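Local coordinates for ATP grasp ligase (Microcystis aeruginosa MRC, PDB 5IG9), which probably catalyses ATP-dependent closure of ester (lactone) rings in a microviridin precursor peptide, as an ATP-grasp ligase, at residues F30-D44 and G53-K65. Numbering follows the deposited sequence.
Sequences FRFDTDRFPTEVKVD and GIITDGDQKLELK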
loop_
_atom_site.group_PDB
_atom_site.type_symbol
_atom_site.label_atom_id
_atom_site.label_comp_id
_atom_site.label_asym_id
_atom_site.label_seq_id
_atom_site.Cartn_x
_atom_site.Cartn_y
_atom_site.Cartn_z
ATOM N N PHE A 30 -17.381 -17.322 -5.684
ATOM C CA PHE A 30 -16.445 -18.074 -4.859
ATOM C C PHE A 30 -15.950 -17.182 -3.731
ATOM O O PHE A 30 -15.512 -16.054 -3.977
ATOM C CB PHE A 30 -15.266 -18.585 -5.693
ATOM C CG PHE A 30 -14.253 -19.376 -4.905
ATOM C CD1 PHE A 30 -14.389 -20.747 -4.757
ATOM C CD2 PHE A 30 -13.159 -18.753 -4.326
ATOM C CE1 PHE A 30 -13.459 -21.479 -4.038
ATOM C CE2 PHE A 30 -12.226 -19.479 -3.605
ATOM C CZ PHE A 30 -12.376 -20.843 -3.461
ATOM N N ARG A 31 -16.016 -17.689 -2.501
ATOM C CA ARG A 31 -15.550 -16.965 -1.323
ATOM C C ARG A 31 -14.120 -17.381 -1.002
ATOM O O ARG A 31 -13.852 -18.564 -0.763
ATOM C CB ARG A 31 -16.460 -17.228 -0.123
ATOM C CG ARG A 31 -15.881 -16.736 1.195
ATOM C CD ARG A 31 -16.926 -16.696 2.292
ATOM N NE ARG A 31 -16.357 -16.241 3.553
ATOM C CZ ARG A 31 -17.077 -15.839 4.593
ATOM N NH1 ARG A 31 -18.399 -15.832 4.516
ATOM N NH2 ARG A 31 -16.478 -15.435 5.706
ATOM N N PHE A 32 -13.214 -16.410 -0.971
ATOM C CA PHE A 32 -11.797 -16.648 -0.705
ATOM C C PHE A 32 -11.442 -15.998 0.628
ATOM O O PHE A 32 -11.288 -14.776 0.709
ATOM C CB PHE A 32 -10.939 -16.099 -1.842
ATOM C CG PHE A 32 -9.456 -16.190 -1.591
ATOM C CD1 PHE A 32 -8.894 -17.342 -1.066
ATOM C CD2 PHE A 32 -8.621 -15.130 -1.909
ATOM C CE1 PHE A 32 -7.528 -17.430 -0.842
ATOM C CE2 PHE A 32 -7.255 -15.213 -1.690
ATOM C CZ PHE A 32 -6.709 -16.365 -1.156
ATOM N N ASP A 33 -11.306 -16.815 1.671
ATOM C CA ASP A 33 -10.944 -16.320 2.999
ATOM C C ASP A 33 -9.434 -16.143 3.050
ATOM O O ASP A 33 -8.680 -17.118 3.108
ATOM C CB ASP A 33 -11.438 -17.268 4.085
ATOM C CG ASP A 33 -12.953 -17.320 4.168
ATOM O OD1 ASP A 33 -13.604 -16.308 3.833
ATOM O OD2 ASP A 33 -13.494 -18.374 4.565
ATOM N N THR A 34 -8.989 -14.885 3.032
ATOM C CA THR A 34 -7.559 -14.603 2.966
ATOM C C THR A 34 -6.831 -15.051 4.226
ATOM O O THR A 34 -5.646 -15.395 4.164
ATOM C CB THR A 34 -7.325 -13.111 2.725
ATOM O OG1 THR A 34 -8.034 -12.349 3.709
ATOM C CG2 THR A 34 -7.808 -12.713 1.342
ATOM N N ASP A 35 -7.513 -15.058 5.373
ATOM C CA ASP A 35 -6.853 -15.456 6.611
ATOM C C ASP A 35 -6.621 -16.959 6.691
ATOM O O ASP A 35 -5.749 -17.397 7.450
ATOM C CB ASP A 35 -7.662 -14.983 7.819
ATOM C CG ASP A 35 -9.043 -15.600 7.875
ATOM O OD1 ASP A 35 -9.632 -15.845 6.801
ATOM O OD2 ASP A 35 -9.540 -15.841 8.994
ATOM N N ARG A 36 -7.368 -17.753 5.928
ATOM C CA ARG A 36 -7.188 -19.197 5.896
ATOM C C ARG A 36 -6.186 -19.638 4.836
ATOM O O ARG A 36 -6.123 -20.827 4.511
ATOM C CB ARG A 36 -8.539 -19.883 5.688
ATOM C CG ARG A 36 -9.495 -19.641 6.848
ATOM C CD ARG A 36 -10.858 -20.269 6.634
ATOM N NE ARG A 36 -10.776 -21.596 6.037
ATOM C CZ ARG A 36 -11.320 -21.915 4.868
ATOM N NH1 ARG A 36 -11.993 -21.003 4.180
ATOM N NH2 ARG A 36 -11.201 -23.148 4.389
ATOM N N PHE A 37 -5.419 -18.701 4.291
ATOM C CA PHE A 37 -4.273 -18.981 3.436
ATOM C C PHE A 37 -3.032 -18.567 4.213
ATOM O O PHE A 37 -3.023 -17.500 4.821
ATOM C CB PHE A 37 -4.383 -18.217 2.109
ATOM C CG PHE A 37 -3.095 -18.140 1.327
ATOM C CD1 PHE A 37 -2.730 -19.163 0.463
ATOM C CD2 PHE A 37 -2.266 -17.034 1.431
ATOM C CE1 PHE A 37 -1.553 -19.090 -0.263
ATOM C CE2 PHE A 37 -1.087 -16.959 0.706
ATOM C CZ PHE A 37 -0.732 -17.988 -0.141
ATOM N N PRO A 38 -1.972 -19.390 4.188
ATOM C CA PRO A 38 -1.785 -20.633 3.435
ATOM C C PRO A 38 -2.098 -21.902 4.223
ATOM O O PRO A 38 -1.938 -23.006 3.700
ATOM C CB PRO A 38 -0.303 -20.587 3.094
ATOM C CG PRO A 38 0.301 -19.966 4.321
ATOM C CD PRO A 38 -0.718 -18.969 4.838
ATOM N N THR A 39 -2.539 -21.733 5.471
ATOM C CA THR A 39 -2.722 -22.873 6.365
ATOM C C THR A 39 -3.782 -23.849 5.852
ATOM O O THR A 39 -3.638 -25.064 6.034
ATOM C CB THR A 39 -3.076 -22.366 7.768
ATOM O OG1 THR A 39 -1.986 -21.586 8.280
ATOM C CG2 THR A 39 -3.343 -23.527 8.725
ATOM N N GLU A 40 -4.837 -23.357 5.201
ATOM C CA GLU A 40 -5.907 -24.257 4.768
ATOM C C GLU A 40 -6.220 -24.162 3.284
ATOM O O GLU A 40 -6.487 -25.190 2.655
ATOM C CB GLU A 40 -7.185 -23.973 5.587
ATOM C CG GLU A 40 -6.945 -23.953 7.086
ATOM C CD GLU A 40 -8.135 -23.451 7.869
ATOM O OE1 GLU A 40 -9.283 -23.742 7.467
ATOM O OE2 GLU A 40 -7.919 -22.756 8.885
ATOM N N VAL A 41 -6.186 -22.966 2.709
ATOM C CA VAL A 41 -6.549 -22.765 1.311
ATOM C C VAL A 41 -5.308 -22.916 0.444
ATOM O O VAL A 41 -4.239 -22.387 0.769
ATOM C CB VAL A 41 -7.206 -21.386 1.108
ATOM C CG1 VAL A 41 -7.655 -21.197 -0.333
ATOM C CG2 VAL A 41 -8.380 -21.216 2.059
ATOM N N LYS A 42 -5.443 -23.658 -0.653
ATOM C CA LYS A 42 -4.370 -23.839 -1.622
ATOM C C LYS A 42 -4.543 -22.846 -2.762
ATOM O O LYS A 42 -5.610 -22.786 -3.383
ATOM C CB LYS A 42 -4.361 -25.265 -2.176
ATOM C CG LYS A 42 -4.151 -26.349 -1.140
ATOM C CD LYS A 42 -2.869 -26.125 -0.358
ATOM C CE LYS A 42 -2.193 -27.445 -0.026
ATOM N NZ LYS A 42 -3.173 -28.466 0.438
ATOM N N VAL A 43 -3.494 -22.080 -3.041
ATOM C CA VAL A 43 -3.482 -21.124 -4.139
ATOM C C VAL A 43 -2.297 -21.455 -5.037
ATOM O O VAL A 43 -1.161 -21.565 -4.560
ATOM C CB VAL A 43 -3.398 -19.671 -3.634
ATOM C CG1 VAL A 43 -3.466 -18.694 -4.800
ATOM C CG2 VAL A 43 -4.512 -19.384 -2.638
ATOM N N ASP A 44 -2.566 -21.630 -6.329
ATOM C CA ASP A 44 -1.530 -21.887 -7.322
ATOM C C ASP A 44 -1.606 -20.802 -8.385
ATOM O O ASP A 44 -2.644 -20.641 -9.036
ATOM C CB ASP A 44 -1.693 -23.273 -7.946
ATOM C CG ASP A 44 -1.544 -24.382 -6.933
ATOM O OD1 ASP A 44 -0.743 -24.218 -5.989
ATOM O OD2 ASP A 44 -2.231 -25.416 -7.076
ATOM N N GLY A 53 -4.144 -20.794 -13.167
ATOM C CA GLY A 53 -4.177 -20.485 -11.751
ATOM C C GLY A 53 -5.456 -20.998 -11.118
ATOM O O GLY A 53 -6.532 -20.997 -11.728
ATOM N N ILE A 54 -5.343 -21.450 -9.876
ATOM C CA ILE A 54 -6.425 -22.197 -9.247
ATOM C C ILE A 54 -6.359 -21.993 -7.740
ATOM O O ILE A 54 -5.283 -22.046 -7.132
ATOM C CB ILE A 54 -6.347 -23.691 -9.631
ATOM C CG1 ILE A 54 -7.474 -24.484 -8.987
ATOM C CG2 ILE A 54 -4.988 -24.276 -9.279
ATOM C CD1 ILE A 54 -7.572 -25.878 -9.521
ATOM N N ILE A 55 -7.523 -21.756 -7.146
ATOM C CA ILE A 55 -7.683 -21.644 -5.702
ATOM C C ILE A 55 -8.500 -22.838 -5.237
ATOM O O ILE A 55 -9.604 -23.075 -5.744
ATOM C CB ILE A 55 -8.379 -20.331 -5.308
ATOM C CG1 ILE A 55 -7.724 -19.146 -6.017
ATOM C CG2 ILE A 55 -8.355 -20.148 -3.802
ATOM C CD1 ILE A 55 -8.387 -17.829 -5.718
ATOM N N THR A 56 -7.965 -23.589 -4.279
ATOM C CA THR A 56 -8.619 -24.788 -3.770
ATOM C C THR A 56 -8.934 -24.610 -2.292
ATOM O O THR A 56 -8.032 -24.335 -1.495
ATOM C CB THR A 56 -7.740 -26.025 -3.973
ATOM O OG1 THR A 56 -7.422 -26.178 -5.364
ATOM C CG2 THR A 56 -8.457 -27.271 -3.481
ATOM N N ASP A 57 -10.208 -24.774 -1.931
ATOM C CA ASP A 57 -10.667 -24.727 -0.540
ATOM C C ASP A 57 -11.504 -25.976 -0.278
ATOM O O ASP A 57 -12.718 -25.972 -0.509
ATOM C CB ASP A 57 -11.472 -23.455 -0.267
ATOM C CG ASP A 57 -11.726 -23.219 1.217
ATOM O OD1 ASP A 57 -11.468 -24.133 2.031
ATOM O OD2 ASP A 57 -12.193 -22.117 1.569
ATOM N N GLY A 58 -10.859 -27.034 0.214
ATOM C CA GLY A 58 -11.542 -28.290 0.475
ATOM C C GLY A 58 -12.177 -28.857 -0.778
ATOM O O GLY A 58 -11.499 -29.068 -1.788
ATOM N N ASP A 59 -13.492 -29.090 -0.723
ATOM C CA ASP A 59 -14.238 -29.522 -1.898
ATOM C C ASP A 59 -14.365 -28.423 -2.948
ATOM O O ASP A 59 -14.522 -28.735 -4.132
ATOM C CB ASP A 59 -15.633 -30.004 -1.489
ATOM C CG ASP A 59 -16.476 -28.899 -0.866
ATOM O OD1 ASP A 59 -16.318 -28.638 0.347
ATOM O OD2 ASP A 59 -17.303 -28.296 -1.582
ATOM N N GLN A 60 -14.298 -27.152 -2.551
ATOM C CA GLN A 60 -14.493 -26.060 -3.496
ATOM C C GLN A 60 -13.207 -25.764 -4.257
ATOM O O GLN A 60 -12.101 -25.929 -3.736
ATOM C CB GLN A 60 -14.985 -24.805 -2.779
ATOM C CG GLN A 60 -16.498 -24.739 -2.612
ATOM C CD GLN A 60 -16.976 -23.373 -2.146
ATOM O OE1 GLN A 60 -16.629 -22.921 -1.055
ATOM N NE2 GLN A 60 -17.767 -22.706 -2.981
ATOM N N LYS A 61 -13.368 -25.313 -5.499
ATOM C CA LYS A 61 -12.258 -25.144 -6.425
ATOM C C LYS A 61 -12.609 -24.046 -7.415
ATOM O O LYS A 61 -13.688 -24.070 -8.015
ATOM C CB LYS A 61 -11.963 -26.462 -7.153
ATOM C CG LYS A 61 -10.958 -26.357 -8.286
ATOM C CD LYS A 61 -10.432 -27.731 -8.668
ATOM C CE LYS A 61 -9.594 -28.331 -7.546
ATOM N NZ LYS A 61 -9.681 -29.819 -7.546
ATOM N N LEU A 62 -11.702 -23.089 -7.586
ATOM C CA LEU A 62 -11.958 -21.914 -8.413
ATOM C C LEU A 62 -10.812 -21.745 -9.399
ATOM O O LEU A 62 -9.680 -21.469 -8.994
ATOM C CB LEU A 62 -12.129 -20.665 -7.537
ATOM C CG LEU A 62 -12.541 -19.319 -8.140
ATOM C CD1 LEU A 62 -11.335 -18.401 -8.228
ATOM C CD2 LEU A 62 -13.215 -19.468 -9.503
ATOM N N GLU A 63 -11.105 -21.919 -10.682
ATOM C CA GLU A 63 -10.126 -21.655 -11.723
ATOM C C GLU A 63 -10.131 -20.168 -12.040
ATOM O O GLU A 63 -11.187 -19.581 -12.289
ATOM C CB GLU A 63 -10.428 -22.479 -12.975
ATOM C CG GLU A 63 -10.340 -23.987 -12.766
ATOM C CD GLU A 63 -9.433 -24.669 -13.777
ATOM O OE1 GLU A 63 -8.775 -25.667 -13.411
ATOM O OE2 GLU A 63 -9.374 -24.207 -14.937
ATOM N N LEU A 64 -8.946 -19.556 -12.027
ATOM C CA LEU A 64 -8.860 -18.105 -12.149
ATOM C C LEU A 64 -9.213 -17.605 -13.543
ATOM O O LEU A 64 -9.462 -16.407 -13.708
ATOM C CB LEU A 64 -7.462 -17.633 -11.763
ATOM C CG LEU A 64 -7.094 -17.926 -10.310
ATOM C CD1 LEU A 64 -5.662 -17.515 -10.034
ATOM C CD2 LEU A 64 -8.048 -17.222 -9.360
ATOM N N LYS A 65 -9.239 -18.480 -14.550
ATOM C CA LYS A 65 -9.655 -18.044 -15.878
ATOM C C LYS A 65 -11.152 -17.778 -15.949
ATOM O O LYS A 65 -11.599 -17.045 -16.839
ATOM C CB LYS A 65 -9.267 -19.086 -16.928
ATOM C CG LYS A 65 -9.955 -20.433 -16.760
ATOM C CD LYS A 65 -9.659 -21.358 -17.931
ATOM C CE LYS A 65 -10.363 -22.698 -17.773
ATOM N NZ LYS A 65 -10.131 -23.588 -18.946
#
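Phe30 lays one face of its ring over Leu62, whose CB stands 3.6 Å from the ring centroid in a CH-pi contact almost on the ring normal. Its chi1 of -180°, with CG trans to the main-chain nitrogen, carries the ring out across strands 54-57 and 60-63, so that Gln60 CB meets the ring edge. Ile55 contributes its CG2 methyl, which lies 3.9 Å from Phe30 CE2 and 3.7 Å from Val41 CG1 and also touches Phe32 and Val43, at the centre of the apolar layer between hairpin and strand 30-33. Beyond this layer, Asp57 is gripped end-on by Arg36: NH1 reaches OD2 at 2.8 Å and NH2 reaches OD1 at 2.6 Å, both on the syn side, with the guanidinium and carboxylate planes 34° apart. Asp33 and Glu40 also bind this guanidinium, fixing its rotation; a leucine in place of Arg36 would probably leave Asp57 without its salt-bridge partner and all three carboxylates without their shared cation. Lys42 with Thr56 and Asp44 with Ile54 form hydrogen-bonded antiparallel pairs, while Asp44 continues the ladder into the second subunit. Strands 42-47, 54-57 and 60-63 make a three-stranded antiparallel meander packed crosswise on the edge strand of the parallel, Rossmann-like sheet of the pre-ATP-grasp domain.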